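Local atomic coordinates of catalase (Exiguobacterium oxidotolerans, PDB entry 2J2M), a protein that catalyses the breakdown of hydrogen peroxide to water and molecular oxygen, using a haem buried in each subunit of a tetramer. Residues G323-E328 against D401-H406; C461-A466 against E472-A477. All coordinates share one frame; numbering follows the deposited sequence.

Contact 1: residues G323-E328 against D401-H406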
loop_
_atom_site.group_PDB
_atom_site.type_symbol
_atom_site.label_atom_id
_atom_site.label_comp_id
_atom_site.label_asym_id
_atom_site.label_seq_id
_atom_site.Cartn_x
_atom_site.Cartn_y
_atom_site.Cartn_z
ATOM N N GLY A 323 -9.764 -25.365 22.790
ATOM C CA GLY A 323 -9.253 -25.813 24.074
ATOM C C GLY A 323 -8.563 -24.648 24.759
ATOM O O GLY A 323 -8.162 -24.740 25.922
ATOM N N MET A 324 -8.435 -23.538 24.023
ATOM C CA MET A 324 -7.713 -22.361 24.488
ATOM C C MET A 324 -8.537 -21.121 24.247
ATOM O O MET A 324 -9.116 -20.971 23.173
ATOM C CB MET A 324 -6.383 -22.226 23.753
ATOM C CG MET A 324 -5.344 -23.259 24.156
ATOM S SD MET A 324 -3.840 -22.961 23.236
ATOM C CE MET A 324 -2.820 -24.355 23.813
ATOM N N LEU A 325 -8.583 -20.239 25.248
ATOM C CA LEU A 325 -9.303 -18.969 25.138
ATOM C C LEU A 325 -8.508 -17.846 25.810
ATOM O O LEU A 325 -7.713 -18.115 26.692
ATOM C CB LEU A 325 -10.729 -19.081 25.746
ATOM C CG LEU A 325 -11.860 -19.810 24.983
ATOM C CD1 LEU A 325 -13.110 -19.865 25.822
ATOM C CD2 LEU A 325 -12.211 -19.095 23.683
ATOM N N PRO A 326 -8.710 -16.580 25.384
ATOM C CA PRO A 326 -8.023 -15.506 26.096
ATOM C C PRO A 326 -8.636 -15.230 27.470
ATOM O O PRO A 326 -9.827 -15.470 27.679
ATOM C CB PRO A 326 -8.203 -14.306 25.182
ATOM C CG PRO A 326 -9.486 -14.589 24.438
ATOM C CD PRO A 326 -9.522 -16.078 24.255
ATOM N N SER A 327 -7.819 -14.742 28.405
ATOM C CA SER A 327 -8.363 -14.224 29.635
ATOM C C SER A 327 -8.857 -12.782 29.468
ATOM O O SER A 327 -8.499 -12.092 28.502
ATOM C CB SER A 327 -7.339 -14.301 30.753
ATOM O OG SER A 327 -6.311 -13.349 30.555
ATOM N N GLU A 328 -9.664 -12.351 30.441
ATOM C CA GLU A 328 -10.170 -10.987 30.558
ATOM C C GLU A 328 -9.057 -9.931 30.797
ATOM O O GLU A 328 -9.289 -8.724 30.663
ATOM C CB GLU A 328 -11.231 -10.926 31.663
ATOM C CG GLU A 328 -12.446 -11.876 31.487
ATOM C CD GLU A 328 -12.314 -13.247 32.207
ATOM O OE1 GLU A 328 -11.196 -13.678 32.569
ATOM O OE2 GLU A 328 -13.360 -13.896 32.410
ATOM N N ASP A 401 -17.035 -22.282 23.992
ATOM C CA ASP A 401 -18.056 -22.262 25.034
ATOM C C ASP A 401 -18.236 -20.891 25.660
ATOM O O ASP A 401 -17.336 -20.028 25.603
ATOM C CB ASP A 401 -17.846 -23.342 26.090
ATOM C CG ASP A 401 -16.401 -23.622 26.336
ATOM O OD1 ASP A 401 -15.969 -24.775 26.033
ATOM O OD2 ASP A 401 -15.707 -22.690 26.823
ATOM N N THR A 402 -19.449 -20.682 26.178
ATOM C CA THR A 402 -19.778 -19.494 26.956
ATOM C C THR A 402 -18.797 -19.352 28.133
ATOM O O THR A 402 -18.296 -20.335 28.659
ATOM C CB THR A 402 -21.233 -19.552 27.487
ATOM O OG1 THR A 402 -21.357 -20.641 28.407
ATOM C CG2 THR A 402 -22.219 -19.752 26.375
ATOM N N GLN A 403 -18.520 -18.119 28.531
ATOM C CA GLN A 403 -17.725 -17.858 29.726
ATOM C C GLN A 403 -18.546 -16.944 30.652
ATOM O O GLN A 403 -19.496 -16.326 30.185
ATOM C CB GLN A 403 -16.401 -17.214 29.325
ATOM C CG GLN A 403 -15.348 -18.187 28.788
ATOM C CD GLN A 403 -14.950 -19.233 29.815
ATOM O OE1 GLN A 403 -14.536 -18.907 30.951
ATOM N NE2 GLN A 403 -15.101 -20.511 29.437
ATOM N N PRO A 404 -18.201 -16.864 31.954
ATOM C CA PRO A 404 -19.039 -16.067 32.864
ATOM C C PRO A 404 -18.839 -14.570 32.761
ATOM O O PRO A 404 -17.763 -14.107 32.401
ATOM C CB PRO A 404 -18.604 -16.524 34.268
ATOM C CG PRO A 404 -17.546 -17.576 34.076
ATOM C CD PRO A 404 -17.070 -17.494 32.660
ATOM N N LEU A 405 -19.895 -13.828 33.081
ATOM C CA LEU A 405 -19.822 -12.381 33.301
ATOM C C LEU A 405 -20.198 -12.113 34.738
ATOM O O LEU A 405 -21.179 -12.691 35.233
ATOM C CB LEU A 405 -20.819 -11.652 32.424
ATOM C CG LEU A 405 -20.520 -11.457 30.958
ATOM C CD1 LEU A 405 -21.622 -10.584 30.397
ATOM C CD2 LEU A 405 -19.139 -10.816 30.805
ATOM N N HIS A 406 -19.459 -11.217 35.382
ATOM C CA HIS A 406 -19.595 -10.981 36.815
ATOM C C HIS A 406 -19.982 -9.538 37.199
ATOM O O HIS A 406 -19.822 -9.144 38.341
ATOM C CB HIS A 406 -18.287 -11.362 37.524
ATOM C CG HIS A 406 -17.855 -12.778 37.280
ATOM N ND1 HIS A 406 -18.555 -13.869 37.767
ATOM C CD2 HIS A 406 -16.783 -13.284 36.616
ATOM C CE1 HIS A 406 -17.929 -14.982 37.419
ATOM N NE2 HIS A 406 -16.858 -14.656 36.713
#

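Contact 2: residues C461-A466 against E472-A477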
loop_
_atom_site.group_PDB
_atom_site.type_symbol
_atom_site.label_atom_id
_atom_site.label_comp_id
_atom_site.label_asym_id
_atom_site.label_seq_id
_atom_site.Cartn_x
_atom_site.Cartn_y
_atom_site.Cartn_z
ATOM N N CYS A 461 10.421 7.573 45.297
ATOM C CA CYS A 461 9.216 7.337 46.098
ATOM C C CYS A 461 8.476 6.057 45.712
ATOM O O CYS A 461 8.099 5.286 46.594
ATOM C CB CYS A 461 8.278 8.552 46.093
ATOM S SG CYS A 461 8.961 9.940 47.070
ATOM N N ASN A 462 8.280 5.829 44.412
ATOM C CA ASN A 462 7.648 4.594 43.939
ATOM C C ASN A 462 8.431 3.358 44.406
ATOM O O ASN A 462 7.853 2.437 44.966
ATOM C CB ASN A 462 7.470 4.598 42.408
ATOM C CG ASN A 462 6.424 5.604 41.934
ATOM O OD1 ASN A 462 5.654 6.134 42.725
ATOM N ND2 ASN A 462 6.400 5.867 40.638
ATOM N N PHE A 463 9.741 3.349 44.197
ATOM C CA PHE A 463 10.578 2.275 44.719
ATOM C C PHE A 463 10.552 2.148 46.262
ATOM O O PHE A 463 10.522 1.030 46.805
ATOM C CB PHE A 463 12.008 2.407 44.186
ATOM C CG PHE A 463 12.144 2.041 42.723
ATOM C CD1 PHE A 463 12.515 2.998 41.778
ATOM C CD2 PHE A 463 11.862 0.740 42.288
ATOM C CE1 PHE A 463 12.621 2.664 40.406
ATOM C CE2 PHE A 463 11.969 0.379 40.921
ATOM C CZ PHE A 463 12.342 1.347 39.977
ATOM N N TYR A 464 10.543 3.291 46.959
ATOM C CA TYR A 464 10.503 3.304 48.429
ATOM C C TYR A 464 9.279 2.546 48.959
ATOM O O TYR A 464 9.411 1.706 49.827
ATOM C CB TYR A 464 10.531 4.739 48.992
ATOM C CG TYR A 464 10.618 4.780 50.513
ATOM C CD1 TYR A 464 11.853 4.861 51.155
ATOM C CD2 TYR A 464 9.466 4.704 51.305
ATOM C CE1 TYR A 464 11.946 4.893 52.532
ATOM C CE2 TYR A 464 9.543 4.726 52.683
ATOM C CZ TYR A 464 10.790 4.824 53.293
ATOM O OH TYR A 464 10.886 4.850 54.668
ATOM N N ARG A 465 8.105 2.843 48.403
ATOM C CA ARG A 465 6.840 2.179 48.762
ATOM C C ARG A 465 6.867 0.667 48.575
ATOM O O ARG A 465 6.145 -0.063 49.253
ATOM C CB ARG A 465 5.707 2.729 47.921
ATOM C CG ARG A 465 5.361 4.146 48.217
ATOM C CD ARG A 465 4.234 4.568 47.304
ATOM N NE ARG A 465 4.118 6.012 47.226
ATOM C CZ ARG A 465 2.979 6.652 46.987
ATOM N NH1 ARG A 465 1.846 5.965 46.811
ATOM N NH2 ARG A 465 2.967 7.984 46.939
ATOM N N ALA A 466 7.673 0.224 47.612
ATOM C CA ALA A 466 7.856 -1.187 47.332
ATOM C C ALA A 466 8.776 -1.790 48.383
ATOM O O ALA A 466 8.463 -2.807 48.995
ATOM C CB ALA A 466 8.421 -1.373 45.929
ATOM N N GLU A 472 15.779 4.049 50.173
ATOM C CA GLU A 472 16.834 4.750 50.913
ATOM C C GLU A 472 18.182 4.743 50.169
ATOM O O GLU A 472 18.865 5.774 50.086
ATOM C CB GLU A 472 17.015 4.152 52.307
ATOM C CG GLU A 472 15.891 4.443 53.288
ATOM C CD GLU A 472 15.985 3.565 54.544
ATOM O OE1 GLU A 472 15.167 3.769 55.484
ATOM O OE2 GLU A 472 16.880 2.665 54.580
ATOM N N LYS A 473 18.563 3.584 49.638
ATOM C CA LYS A 473 19.805 3.474 48.871
ATOM C C LYS A 473 19.801 4.356 47.629
ATOM O O LYS A 473 20.767 5.060 47.371
ATOM C CB LYS A 473 20.099 2.021 48.515
ATOM C CG LYS A 473 20.466 1.186 49.720
ATOM C CD LYS A 473 20.252 -0.289 49.489
ATOM C CE LYS A 473 21.019 -1.095 50.553
ATOM N NZ LYS A 473 20.968 -2.581 50.326
ATOM N N LEU A 474 18.694 4.336 46.889
ATOM C CA LEU A 474 18.525 5.184 45.710
ATOM C C LEU A 474 18.613 6.665 46.084
ATOM O O LEU A 474 19.238 7.448 45.383
ATOM C CB LEU A 474 17.186 4.884 45.017
ATOM C CG LEU A 474 17.032 3.642 44.126
ATOM C CD1 LEU A 474 15.566 3.458 43.746
ATOM C CD2 LEU A 474 17.882 3.747 42.873
ATOM N N SER A 475 17.969 7.023 47.191
ATOM C CA SER A 475 17.989 8.378 47.749
ATOM C C SER A 475 19.411 8.860 48.050
ATOM O O SER A 475 19.763 9.988 47.733
ATOM C CB SER A 475 17.151 8.413 49.033
ATOM O OG SER A 475 17.313 9.643 49.711
ATOM N N GLU A 476 20.215 7.991 48.662
ATOM C CA GLU A 476 21.594 8.309 49.010
ATOM C C GLU A 476 22.451 8.462 47.767
ATOM O O GLU A 476 23.173 9.454 47.627
ATOM C CB GLU A 476 22.197 7.249 49.945
ATOM C CG GLU A 476 21.759 7.374 51.414
ATOM C CD GLU A 476 22.890 7.018 52.393
ATOM O OE1 GLU A 476 22.622 6.346 53.428
ATOM O OE2 GLU A 476 24.052 7.425 52.115
ATOM N N ALA A 477 22.346 7.494 46.857
ATOM C CA ALA A 477 23.148 7.491 45.639
ATOM C C ALA A 477 22.817 8.652 44.693
ATOM O O ALA A 477 23.625 8.991 43.848
ATOM C CB ALA A 477 23.033 6.137 44.914
#

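Contact 1: residues G323-E328 against D401-H406
One methyl of Leu-325, CD1, meets two flat groups of 401-406 and lies over the middle of neither. It approaches the Asp-401 carboxylate from beyond its OD2 end, 4.0 Å from that oxygen and clear of the plane. The same CD1 sits to one side of the Gln-403 amide, nearer its NE2 end, and touches CG of that chain at 4.1 Å. The two planes are turned roughly 60° from each other, and a weak hydrogen bond from Gln-403 NE2 to Asp-401 OD2 (3.5 Å) links them. The glutamine chain bends at chi2 (-61°), which folds its amide back to that bond.

Farther along, the Glu-328 carboxylate points its OE2 end at the backbone of Pro-404, 4.4 Å from the carbonyl O. That is proximity without a bond; the carboxylate is held by Tyr-212 at OE1 and by a salt bridge from Lys-202 to OE2. Lys-202 also donates to Gln-403 OE1, so one ammonium group joins the two segments where they share no direct bond, and its charge would be expected to steady the glutamate as an anion.

Strand 324-326 pairs with 201-204 of its own sheet, whereas Gln-403 and Pro-404 pair antiparallel with a strand of a second subunit: a short strand at the margin of the sheet, met by a segment that takes part in the subunit interface, as in the interwoven catalase tetramer.

Contact 2: residues C461-A466 against E472-A477
Phe-463 and Leu-474 make the apolar half of this contact, with a single methyl doing the touching on the leucine side. Leu-474 CD1 lies 3.7 Å from Phe-463 CD1 and equally close to CB of the same residue, so it settles at the root of the ring, coming in at a slant. In both side chains CG lies beside the backbone N, and both point to the flank of the hairpin that faces helices 433-447 and 174-180.

Around the other side of the helix pair, Tyr-464 meets Glu-472. The glutamate presents its aliphatic CG to the ring edge, close to the ring plane, 4.0 Å from Tyr-464 CE1. Tyr-464 CD1 also comes within 4.1 Å of the backbone N of Glu-472. A chi1 of -175° swings the tyrosine to this flank, while the extended glutamate chain carries its carboxylate onward, tilted 53° to the ring; the contact is therefore with methylene, not with charge.

The two segments belong to consecutive helices, 453-466 and 468-477, joined by a very tight turn: a helical hairpin in the C-terminal helical region of the catalase.

Leu-440 and Leu-443 of helix 433-447 back Leu-474 and Phe-463 respectively, and Leu-177 and Met-178 of helix 174-180 also pack on the phenylalanine. Ile-482, beyond the hairpin, touches Tyr-464. Farther out, Asn-462 ND2 bonds to the carbonyl of Thr-168, and Arg-429 NH2 reaches Ala-466 O, fixing the first helix to its neighbours.

How the contacts relate
From the N terminus, the chain first builds the haem-bearing barrel and reaches 323-328 near the sheet margin. It then runs through helix 330-346 and a long course without strands before 401-406 returns, so contact 1 closes a loop of 72 intervening residues. Only after that does the chain enter the C-terminal helices, where contact 2 closes a far shorter excursion, with five residues between its segments. The two loops follow in series, neither nesting nor crossing. The centres of contacts 1 and 2 lie about 40 Å apart, their nearest atoms about 24 Å. Contact 1 ties the sheet margin at strand 324-326 to a later segment that pairs with another subunit; contact 2 joins neighbouring helices within one chain.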